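Local coordinates for glycosyl hydrolase family 2, TIM barrel domain protein (Parabacteroides merdae ATCC 43184, PDB 6DXU) that probably hydrolyses beta-glucuronides, being a TIM-barrel beta-glucuronidase of glycoside hydrolase family 2 from a human gut bacterium, at residues P602-P605 against N610-G613; V614-R617 against P621-S624; W488-F493 against A545-L550. All coordinates share one frame; numbering follows the deposited sequence.

Contact 1: residues P602-P605 against N610-G613; sequences PDNP and NQKG. With BCN (bicine), chain L.
Asn604 and Asn610 mark the closest approach of the two loop backbones, yet their CA atoms stay 7.6 Å apart and no backbone hydrogen bond joins 602-605 to 610-613, so side chains span the gap. Gln611 does most of this. Its CG stands beside the backbone N, anti to the carbonyl carbon (chi1 -62°), and the extended chain carries its terminal amide to the ring of Pro605. OE1 lies 3.2 Å from Pro605 CD and 3.4 Å from Pro605 N; since the proline nitrogen carries no hydrogen, neither approach is a hydrogen bond, and OE1 is satisfied by the backbone N of Val606. NE2 is bonded to His520. Asn604 adds a looser touch, with CB 3.8 Å from Gln611 OE1, while its ND2 bonds to Val609 O. The sequence Asn-Gln-Lys at 610-612 matches the N-x-K motif by which related beta-glucuronidases recognise the sugar carboxylate, consistent with a place at the mouth of the TIM barrel. An Asx turn shapes it: Lys612 N donates to Asn610 OD1 over 3.2 Å, at an N-H...O angle of 155° with the donor in the carbonyl plane. Asn610 ND2 is held by Asp183, and Lys612 NZ forms a salt bridge with Asp518. Facing this motif, the other loop lines a pocket occupied by bicine, whose O6 donates to Asp603 O at 2.8 Å. The same O6 is 3.4 Å from Pro605 CD, and bicine O4 3.6 Å from Pro605 CG, placing the proline ring between ligand and glutamine.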
ATOM      1  N   PRO D 602       7.719  24.453 -32.166  1.00 23.41           N
ATOM      2  CA  PRO D 602       7.442  25.860 -31.813  1.00 24.76           C
ATOM      3  C   PRO D 602       7.787  26.870 -32.899  1.00 26.36           C
ATOM      4  O   PRO D 602       7.259  27.992 -32.864  1.00 23.85           O
ATOM      5  CB  PRO D 602       8.308  26.081 -30.564  1.00 23.47           C
ATOM      6  CG  PRO D 602       9.406  25.087 -30.674  1.00 25.49           C
ATOM      7  CD  PRO D 602       8.761  23.869 -31.306  1.00 21.69           C
ATOM      8  N   ASP D 603       8.667  26.525 -33.845  1.00 25.50           N
ATOM      9  CA  ASP D 603       9.182  27.476 -34.825  1.00 21.90           C
ATOM     10  C   ASP D 603       8.599  27.294 -36.219  1.00 27.14           C
ATOM     11  O   ASP D 603       9.143  27.856 -37.180  1.00 27.61           O
ATOM     12  CB  ASP D 603      10.704  27.394 -34.883  1.00 26.35           C
ATOM     13  CG  ASP D 603      11.350  27.858 -33.591  1.00 36.17           C
ATOM     14  OD1 ASP D 603      10.880  28.867 -33.024  1.00 37.15           O
ATOM     15  OD2 ASP D 603      12.290  27.192 -33.124  1.00 36.51           O
ATOM     16  N   ASN D 604       7.521  26.523 -36.365  1.00 20.40           N
ATOM     17  CA  ASN D 604       6.880  26.396 -37.662  1.00 20.61           C
ATOM     18  C   ASN D 604       6.268  27.737 -38.061  1.00 22.76           C
ATOM     19  O   ASN D 604       6.014  28.585 -37.203  1.00 23.08           O
ATOM     20  CB  ASN D 604       5.808  25.307 -37.618  1.00 20.67           C
ATOM     21  CG  ASN D 604       6.364  23.942 -37.958  1.00 24.50           C
ATOM     22  OD1 ASN D 604       7.582  23.762 -37.983  1.00 20.77           O
ATOM     23  ND2 ASN D 604       5.479  22.969 -38.220  1.00 20.76           N
ATOM     24  N   PRO D 605       6.028  27.951 -39.365  1.00 23.36           N
ATOM     25  CA  PRO D 605       5.440  29.231 -39.818  1.00 20.43           C
ATOM     26  C   PRO D 605       4.171  29.618 -39.086  1.00 23.58           C
ATOM     27  O   PRO D 605       3.996  30.792 -38.734  1.00 21.47           O
ATOM     28  CB  PRO D 605       5.178  28.978 -41.311  1.00 19.45           C
ATOM     29  CG  PRO D 605       6.241  28.000 -41.705  1.00 21.69           C
ATOM     30  CD  PRO D 605       6.414  27.087 -40.496  1.00 24.14           C
ATOM     31  N   ASN D 610       1.608  21.314 -37.116  1.00 17.17           N
ATOM     32  CA  ASN D 610       2.110  20.506 -38.215  1.00 17.28           C
ATOM     33  C   ASN D 610       1.305  20.908 -39.444  1.00 18.86           C
ATOM     34  O   ASN D 610       0.092  20.682 -39.490  1.00 20.06           O
ATOM     35  CB  ASN D 610       1.957  19.021 -37.890  1.00 19.37           C
ATOM     36  CG  ASN D 610       2.537  18.113 -38.975  1.00 23.55           C
ATOM     37  OD1 ASN D 610       2.336  18.341 -40.174  1.00 22.67           O
ATOM     38  ND2 ASN D 610       3.241  17.062 -38.555  1.00 22.95           N
ATOM     39  N   GLN D 611       1.959  21.529 -40.425  1.00 18.52           N
ATOM     40  CA  GLN D 611       1.241  22.152 -41.534  1.00 18.67           C
ATOM     41  C   GLN D 611       1.259  21.304 -42.805  1.00 23.36           C
ATOM     42  O   GLN D 611       1.195  21.841 -43.916  1.00 20.78           O
ATOM     43  CB  GLN D 611       1.799  23.550 -41.805  1.00 22.53           C
ATOM     44  CG  GLN D 611       1.615  24.493 -40.605  1.00 18.92           C
ATOM     45  CD  GLN D 611       2.244  25.861 -40.823  1.00 22.93           C
ATOM     46  OE1 GLN D 611       3.338  26.150 -40.319  1.00 21.69           O
ATOM     47  NE2 GLN D 611       1.540  26.717 -41.558  1.00 22.16           N
ATOM     48  N   LYS D 612       1.321  19.982 -42.669  1.00 21.62           N
ATOM     49  CA  LYS D 612       1.285  19.112 -43.839  1.00 20.05           C
ATOM     50  C   LYS D 612      -0.120  18.864 -44.366  1.00 21.04           C
ATOM     51  O   LYS D 612      -0.269  18.225 -45.416  1.00 21.83           O
ATOM     52  CB  LYS D 612       1.940  17.771 -43.495  1.00 22.66           C
ATOM     53  CG  LYS D 612       3.425  17.868 -43.247  1.00 21.39           C
ATOM     54  CD  LYS D 612       3.999  16.487 -42.888  1.00 21.84           C
ATOM     55  CE  LYS D 612       5.500  16.552 -42.700  1.00 25.64           C
ATOM     56  NZ  LYS D 612       5.903  17.441 -41.583  1.00 24.41           N
ATOM     57  N   GLY D 613      -1.157  19.345 -43.685  1.00 19.81           N
ATOM     58  CA  GLY D 613      -2.503  19.052 -44.126  1.00 18.45           C
ATOM     59  C   GLY D 613      -2.781  19.611 -45.509  1.00 21.02           C
ATOM     60  O   GLY D 613      -2.101  20.512 -45.989  1.00 19.69           O
TER
HETATM   61  N1  BCN L 901      10.849  27.264 -42.117  1.00 36.53           N
HETATM   62  C1  BCN L 901      12.223  27.727 -42.161  1.00 39.41           C
HETATM   63  C2  BCN L 901      12.251  29.226 -41.868  1.00 42.78           C
HETATM   64  O21 BCN L 901      11.175  29.878 -41.881  1.00 35.28           O
HETATM   65  O22 BCN L 901      13.344  29.803 -41.620  1.00 48.69           O
HETATM   66  C3  BCN L 901      10.436  26.935 -43.478  1.00 32.73           C
HETATM   67  C4  BCN L 901      10.098  28.195 -44.278  1.00 29.49           C
HETATM   68  O4  BCN L 901       9.153  28.965 -43.583  1.00 27.07           O
HETATM   69  C5  BCN L 901      10.797  26.037 -41.322  1.00 35.56           C
HETATM   70  C6  BCN L 901      10.365  26.344 -39.888  1.00 37.67           C
HETATM   71  O6  BCN L 901       9.698  27.578 -39.871  1.00 36.36           O

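Contact 2: residues V614-R617 against P621-S624; sequences VVER and PKES
Val614 and Lys622 are tied by the one direct hydrogen bond of this contact: Lys622 N reaches Val614 O over 2.9 Å at an N-H...O angle of 155°. Next to it, Val615 and Pro621 form a single beta bridge with CA atoms 4.3 Å apart, evidence that the chain doubles back closely before entering helix 623-632. The tight side belongs to Val614 and Ser624. Ser624 OG sits between its own backbone N and carbonyl carbon (chi1 40°), a position that brings it within 3.4 Å of Val614 CB, while Ser624 CB packs at 3.7 Å on Val614 CG1. The other side is looser. Here the side chains pass slantwise, Glu616 CG lying 4.0 Å from Lys622 CG. A water fills the join between Glu616 and the Pro621 backbone, donating to Glu616 OE2 at 2.7 Å and to Pro621 O at 2.9 Å. The extended Lys622 chain runs alongside the backbone carbonyls of Val614 and Val615 and delivers NZ to Ser519 O, Gly613 O and the carboxylate of Asp595. The turn lies in the loop between the short strand 609-610 and helix 623-632; Val614 and Ser624 both rest on Ile572 of helix 565-579, and Val615 and Pro621 on Met354 of helix 345-357 of the TIM barrel.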
ATOM      1  N   VAL D 614      -3.771  19.015 -46.180  1.00 20.00           N
ATOM      2  CA  VAL D 614      -4.323  19.621 -47.384  1.00 21.36           C
ATOM      3  C   VAL D 614      -5.522  20.478 -47.043  1.00 24.82           C
ATOM      4  O   VAL D 614      -6.127  21.096 -47.932  1.00 22.65           O
ATOM      5  CB  VAL D 614      -4.653  18.540 -48.434  1.00 21.41           C
ATOM      6  CG1 VAL D 614      -3.414  17.727 -48.724  1.00 22.31           C
ATOM      7  CG2 VAL D 614      -5.807  17.652 -47.985  1.00 19.67           C
ATOM      8  N   VAL D 615      -5.872  20.544 -45.768  1.00 20.41           N
ATOM      9  CA  VAL D 615      -6.929  21.402 -45.261  1.00 22.28           C
ATOM     10  C   VAL D 615      -6.372  22.129 -44.047  1.00 20.74           C
ATOM     11  O   VAL D 615      -5.601  21.548 -43.271  1.00 17.86           O
ATOM     12  CB  VAL D 615      -8.176  20.568 -44.904  1.00 22.75           C
ATOM     13  CG1 VAL D 615      -9.238  21.440 -44.285  1.00 21.81           C
ATOM     14  CG2 VAL D 615      -8.713  19.859 -46.172  1.00 22.10           C
ATOM     15  N   GLU D 616      -6.730  23.407 -43.897  1.00 21.95           N
ATOM     16  CA  GLU D 616      -6.298  24.160 -42.725  1.00 18.77           C
ATOM     17  C   GLU D 616      -7.067  23.701 -41.486  1.00 19.25           C
ATOM     18  O   GLU D 616      -8.124  23.067 -41.572  1.00 19.69           O
ATOM     19  CB  GLU D 616      -6.514  25.668 -42.929  1.00 21.01           C
ATOM     20  CG  GLU D 616      -5.778  26.275 -44.155  1.00 22.06           C
ATOM     21  CD  GLU D 616      -5.990  27.786 -44.249  1.00 27.28           C
ATOM     22  OE1 GLU D 616      -5.675  28.483 -43.262  1.00 28.00           O
ATOM     23  OE2 GLU D 616      -6.495  28.269 -45.287  1.00 27.74           O
ATOM     24  N   ARG D 617      -6.540  24.074 -40.320  1.00 17.92           N
ATOM     25  CA  ARG D 617      -7.066  23.592 -39.048  1.00 17.66           C
ATOM     26  C   ARG D 617      -8.486  24.078 -38.782  1.00 22.09           C
ATOM     27  O   ARG D 617      -9.145  23.555 -37.874  1.00 20.36           O
ATOM     28  CB  ARG D 617      -6.101  24.006 -37.918  1.00 15.52           C
ATOM     29  CG  ARG D 617      -6.283  23.267 -36.604  1.00 19.83           C
ATOM     30  CD  ARG D 617      -5.127  23.577 -35.640  1.00 19.92           C
ATOM     31  NE  ARG D 617      -5.295  22.975 -34.317  1.00 22.35           N
ATOM     32  CZ  ARG D 617      -5.571  23.669 -33.214  1.00 23.98           C
ATOM     33  NH1 ARG D 617      -5.714  24.999 -33.269  1.00 21.46           N
ATOM     34  NH2 ARG D 617      -5.703  23.035 -32.052  1.00 20.13           N
ATOM     35  N   PRO D 621     -10.001  24.590 -47.192  1.00 22.78           N
ATOM     36  CA  PRO D 621      -9.169  23.754 -48.065  1.00 20.47           C
ATOM     37  C   PRO D 621      -7.949  24.521 -48.547  1.00 23.73           C
ATOM     38  O   PRO D 621      -8.025  25.712 -48.859  1.00 22.94           O
ATOM     39  CB  PRO D 621     -10.108  23.416 -49.232  1.00 24.43           C
ATOM     40  CG  PRO D 621     -11.479  23.828 -48.792  1.00 30.17           C
ATOM     41  CD  PRO D 621     -11.313  24.893 -47.787  1.00 27.95           C
ATOM     42  N   LYS D 622      -6.817  23.826 -48.603  1.00 20.13           N
ATOM     43  CA  LYS D 622      -5.626  24.340 -49.263  1.00 20.22           C
ATOM     44  C   LYS D 622      -5.675  23.994 -50.749  1.00 23.45           C
ATOM     45  O   LYS D 622      -6.527  23.232 -51.203  1.00 22.48           O
ATOM     46  CB  LYS D 622      -4.358  23.766 -48.626  1.00 24.37           C
ATOM     47  CG  LYS D 622      -4.160  24.112 -47.147  1.00 22.19           C
ATOM     48  CD  LYS D 622      -2.759  23.734 -46.705  1.00 20.85           C
ATOM     49  CE  LYS D 622      -2.641  23.599 -45.196  1.00 22.60           C
ATOM     50  NZ  LYS D 622      -1.293  23.060 -44.827  1.00 20.59           N
ATOM     51  N   GLU D 623      -4.727  24.536 -51.512  1.00 22.44           N
ATOM     52  CA  GLU D 623      -4.715  24.227 -52.944  1.00 25.59           C
ATOM     53  C   GLU D 623      -4.514  22.732 -53.180  1.00 24.15           C
ATOM     54  O   GLU D 623      -5.037  22.177 -54.158  1.00 22.24           O
ATOM     55  CB  GLU D 623      -3.622  25.027 -53.657  1.00 24.26           C
ATOM     56  CG  GLU D 623      -3.690  26.541 -53.431  1.00 24.31           C
ATOM     57  CD  GLU D 623      -4.553  27.289 -54.445  1.00 30.72           C
ATOM     58  OE1 GLU D 623      -5.024  26.693 -55.442  1.00 32.46           O
ATOM     59  OE2 GLU D 623      -4.762  28.496 -54.232  1.00 35.45           O
ATOM     60  N   SER D 624      -3.809  22.059 -52.261  1.00 21.71           N
ATOM     61  CA  SER D 624      -3.495  20.640 -52.401  1.00 22.08           C
ATOM     62  C   SER D 624      -4.727  19.748 -52.300  1.00 20.69           C
ATOM     63  O   SER D 624      -4.713  18.628 -52.825  1.00 21.51           O
ATOM     64  CB  SER D 624      -2.473  20.236 -51.332  1.00 24.22           C
ATOM     65  OG  SER D 624      -2.757  20.869 -50.085  1.00 22.47           O
TER
HETATM   66  O   HOH W   1      -6.222  27.730 -47.918  1.00 29.06           O

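Contact 3: residues W488-F493 against A545-L550; sequences WYRGVF and AGDASL
Tyr489 and Asp547 join two loops of the TIM barrel, one following strand 479-481 and the other following strand 512-513, with CA atoms 5.8 Å apart. Traced outward, the tyrosine meets the second loop along one flank: CB faces Asp547 CB at 4.2 Å, CD2 lies near the Asp547 carbonyl oxygen, and CE2 comes to 3.6 Å from Ala548 CA and 4.0 Å from Ala548 CB. At the tip, OH leaves these partners and hydrogen-bonds to Lys612 and Arg601. One ring face is covered by Trp488, whose CD1 stands 3.5 Å above the ring centre. Charge supplies the second link. The Arg490 chain bends at chi3 (-61°), turning its guanidinium so that NH2 makes a salt bridge to Asp547 OD2 at 2.9 Å. The bond uses the syn lone pair of OD2 but is not straight, with an N-H...O angle of 140°, and the guanidinium and carboxylate planes are 48° apart. Further bonds fix both groups: Arg490 NE donates to Asp542 O, and Asp547 OD2 also accepts from Arg544 N. With an alanine at Asp547, Arg490 would probably be left without its carboxylate mate close to the like-charged Arg544, whose backbone N would lose its acceptor as well. Beyond the salt bridge the second loop curls on itself and meets another chain, Ser549 packing on Gly57 of the second subunit. In that curl Gly546 O accepts twice from Ser549 on the same face of its carbonyl plane, from OG at 3.0 Å and from N at 3.3 Å.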
ATOM      1  N   TRP D 488      10.505  15.148 -48.938  1.00 23.14           N
ATOM      2  CA  TRP D 488      10.339  16.009 -47.777  1.00 26.40           C
ATOM      3  C   TRP D 488      11.469  15.794 -46.787  1.00 27.56           C
ATOM      4  O   TRP D 488      12.468  16.517 -46.841  1.00 27.93           O
ATOM      5  CB  TRP D 488       8.976  15.815 -47.115  1.00 22.95           C
ATOM      6  CG  TRP D 488       8.736  16.911 -46.105  1.00 26.29           C
ATOM      7  CD1 TRP D 488       8.701  16.795 -44.737  1.00 26.30           C
ATOM      8  CD2 TRP D 488       8.587  18.304 -46.394  1.00 24.50           C
ATOM      9  NE1 TRP D 488       8.497  18.036 -44.165  1.00 25.09           N
ATOM     10  CE2 TRP D 488       8.429  18.977 -45.162  1.00 23.72           C
ATOM     11  CE3 TRP D 488       8.552  19.048 -47.583  1.00 24.72           C
ATOM     12  CZ2 TRP D 488       8.242  20.362 -45.085  1.00 26.88           C
ATOM     13  CZ3 TRP D 488       8.362  20.424 -47.505  1.00 25.76           C
ATOM     14  CH2 TRP D 488       8.212  21.064 -46.268  1.00 23.11           C
ATOM     15  N   TYR D 489      11.358  14.790 -45.906  1.00 27.88           N
ATOM     16  CA  TYR D 489      12.406  14.599 -44.908  1.00 28.95           C
ATOM     17  C   TYR D 489      13.684  14.039 -45.514  1.00 32.21           C
ATOM     18  O   TYR D 489      14.742  14.147 -44.889  1.00 35.01           O
ATOM     19  CB  TYR D 489      11.924  13.684 -43.773  1.00 28.63           C
ATOM     20  CG  TYR D 489      10.884  14.331 -42.884  1.00 26.11           C
ATOM     21  CD1 TYR D 489       9.640  13.748 -42.704  1.00 26.55           C
ATOM     22  CD2 TYR D 489      11.140  15.550 -42.252  1.00 32.78           C
ATOM     23  CE1 TYR D 489       8.687  14.341 -41.911  1.00 27.16           C
ATOM     24  CE2 TYR D 489      10.187  16.155 -41.454  1.00 29.87           C
ATOM     25  CZ  TYR D 489       8.965  15.542 -41.281  1.00 30.55           C
ATOM     26  OH  TYR D 489       8.004  16.127 -40.483  1.00 30.67           O
ATOM     27  N   ARG D 490      13.614  13.462 -46.712  1.00 30.39           N
ATOM     28  CA  ARG D 490      14.802  12.924 -47.354  1.00 35.16           C
ATOM     29  C   ARG D 490      14.569  12.800 -48.854  1.00 35.43           C
ATOM     30  O   ARG D 490      13.459  12.506 -49.310  1.00 32.68           O
ATOM     31  CB  ARG D 490      15.171  11.560 -46.754  1.00 40.82           C
ATOM     32  CG  ARG D 490      16.481  10.977 -47.249  1.00 43.25           C
ATOM     33  CD  ARG D 490      16.916   9.804 -46.369  1.00 48.20           C
ATOM     34  NE  ARG D 490      17.129  10.216 -44.982  1.00 49.97           N
ATOM     35  CZ  ARG D 490      18.279  10.697 -44.511  1.00 54.50           C
ATOM     36  NH1 ARG D 490      19.323  10.828 -45.322  1.00 51.60           N
ATOM     37  NH2 ARG D 490      18.387  11.046 -43.234  1.00 50.58           N
ATOM     38  N   GLY D 491      15.636  13.029 -49.613  1.00 40.02           N
ATOM     39  CA  GLY D 491      15.630  12.787 -51.041  1.00 29.99           C
ATOM     40  C   GLY D 491      14.708  13.678 -51.857  1.00 32.78           C
ATOM     41  O   GLY D 491      14.273  14.755 -51.436  1.00 32.88           O
ATOM     42  N   VAL D 492      14.371  13.174 -53.037  1.00 28.83           N
ATOM     43  CA  VAL D 492      13.558  13.907 -53.998  1.00 29.88           C
ATOM     44  C   VAL D 492      12.294  13.108 -54.256  1.00 30.69           C
ATOM     45  O   VAL D 492      12.297  11.874 -54.184  1.00 30.22           O
ATOM     46  CB  VAL D 492      14.344  14.150 -55.302  1.00 35.24           C
ATOM     47  CG1 VAL D 492      15.584  14.990 -55.005  1.00 42.88           C
ATOM     48  CG2 VAL D 492      14.737  12.812 -55.951  1.00 34.75           C
ATOM     49  N   PHE D 493      11.198  13.812 -54.539  1.00 28.65           N
ATOM     50  CA  PHE D 493       9.963  13.052 -54.634  1.00 30.88           C
ATOM     51  C   PHE D 493       9.890  12.211 -55.904  1.00 28.62           C
ATOM     52  O   PHE D 493       9.068  11.290 -55.960  1.00 27.19           O
ATOM     53  CB  PHE D 493       8.721  13.956 -54.468  1.00 25.86           C
ATOM     54  CG  PHE D 493       8.574  15.082 -55.484  1.00 27.46           C
ATOM     55  CD1 PHE D 493       8.607  16.410 -55.061  1.00 27.56           C
ATOM     56  CD2 PHE D 493       8.294  14.821 -56.820  1.00 25.30           C
ATOM     57  CE1 PHE D 493       8.421  17.458 -55.962  1.00 24.94           C
ATOM     58  CE2 PHE D 493       8.108  15.861 -57.726  1.00 29.06           C
ATOM     59  CZ  PHE D 493       8.175  17.190 -57.288  1.00 25.24           C
ATOM     60  N   ALA D 545      16.407  10.120 -37.224  1.00 50.83           N
ATOM     61  CA  ALA D 545      16.565  11.037 -36.100  1.00 51.93           C
ATOM     62  C   ALA D 545      17.277  12.313 -36.540  1.00 51.64           C
ATOM     63  O   ALA D 545      18.345  12.266 -37.158  1.00 50.41           O
ATOM     64  CB  ALA D 545      17.341  10.353 -34.970  1.00 47.97           C
ATOM     65  N   GLY D 546      16.664  13.460 -36.233  1.00 50.11           N
ATOM     66  CA  GLY D 546      17.182  14.753 -36.613  1.00 49.62           C
ATOM     67  C   GLY D 546      16.572  15.342 -37.872  1.00 51.78           C
ATOM     68  O   GLY D 546      16.621  16.566 -38.047  1.00 52.98           O
ATOM     69  N   ASP D 547      15.998  14.510 -38.751  1.00 50.90           N
ATOM     70  CA  ASP D 547      15.443  15.027 -40.002  1.00 48.89           C
ATOM     71  C   ASP D 547      14.270  15.969 -39.745  1.00 46.04           C
ATOM     72  O   ASP D 547      14.123  16.992 -40.428  1.00 48.92           O
ATOM     73  CB  ASP D 547      15.010  13.873 -40.914  1.00 42.84           C
ATOM     74  CG  ASP D 547      16.187  13.061 -41.439  1.00 48.41           C
ATOM     75  OD1 ASP D 547      17.341  13.509 -41.268  1.00 48.87           O
ATOM     76  OD2 ASP D 547      15.962  11.974 -42.019  1.00 47.11           O
ATOM     77  N   ALA D 548      13.423  15.639 -38.765  1.00 45.67           N
ATOM     78  CA  ALA D 548      12.243  16.450 -38.486  1.00 45.54           C
ATOM     79  C   ALA D 548      12.589  17.779 -37.826  1.00 52.11           C
ATOM     80  O   ALA D 548      11.786  18.716 -37.899  1.00 41.68           O
ATOM     81  CB  ALA D 548      11.262  15.673 -37.604  1.00 40.79           C
ATOM     82  N   SER D 549      13.756  17.879 -37.189  1.00 49.00           N
ATOM     83  CA  SER D 549      14.158  19.112 -36.529  1.00 53.40           C
ATOM     84  C   SER D 549      14.561  20.167 -37.557  1.00 60.13           C
ATOM     85  O   SER D 549      14.835  19.871 -38.725  1.00 54.35           O
ATOM     86  CB  SER D 549      15.323  18.865 -35.575  1.00 51.15           C
ATOM     87  OG  SER D 549      16.554  18.961 -36.264  1.00 55.74           O
ATOM     88  N   LEU D 550      14.618  21.418 -37.094  1.00 63.32           N
ATOM     89  CA  LEU D 550      14.940  22.542 -37.964  1.00 64.95           C
ATOM     90  C   LEU D 550      16.438  22.729 -38.180  1.00 67.13           C
ATOM     91  O   LEU D 550      16.823  23.527 -39.041  1.00 70.64           O
ATOM     92  CB  LEU D 550      14.333  23.831 -37.397  1.00 67.14           C
TER

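Contacts 1 and 2 are buried and successive along the chain, 610-613 running directly into 614-617, whereas contact 3 is partly buried, lies farther from the chain centre and brings together loops separated by 51 residues. Their chemistry follows suit. Contact 2 depends on a backbone bond and close packing of a serine on a valine, contact 1 on an amide against a proline beside a ligand, and contact 3 on a salt bridge and an aromatic ring near a subunit neighbour. Two lysines couple them: Lys622 of contact 2 reaches back to contact 1, and Lys612 of contact 1 reaches Tyr489 of contact 3. Contacts 2 and 3 do not touch, their nearest atoms being about 10 Å apart.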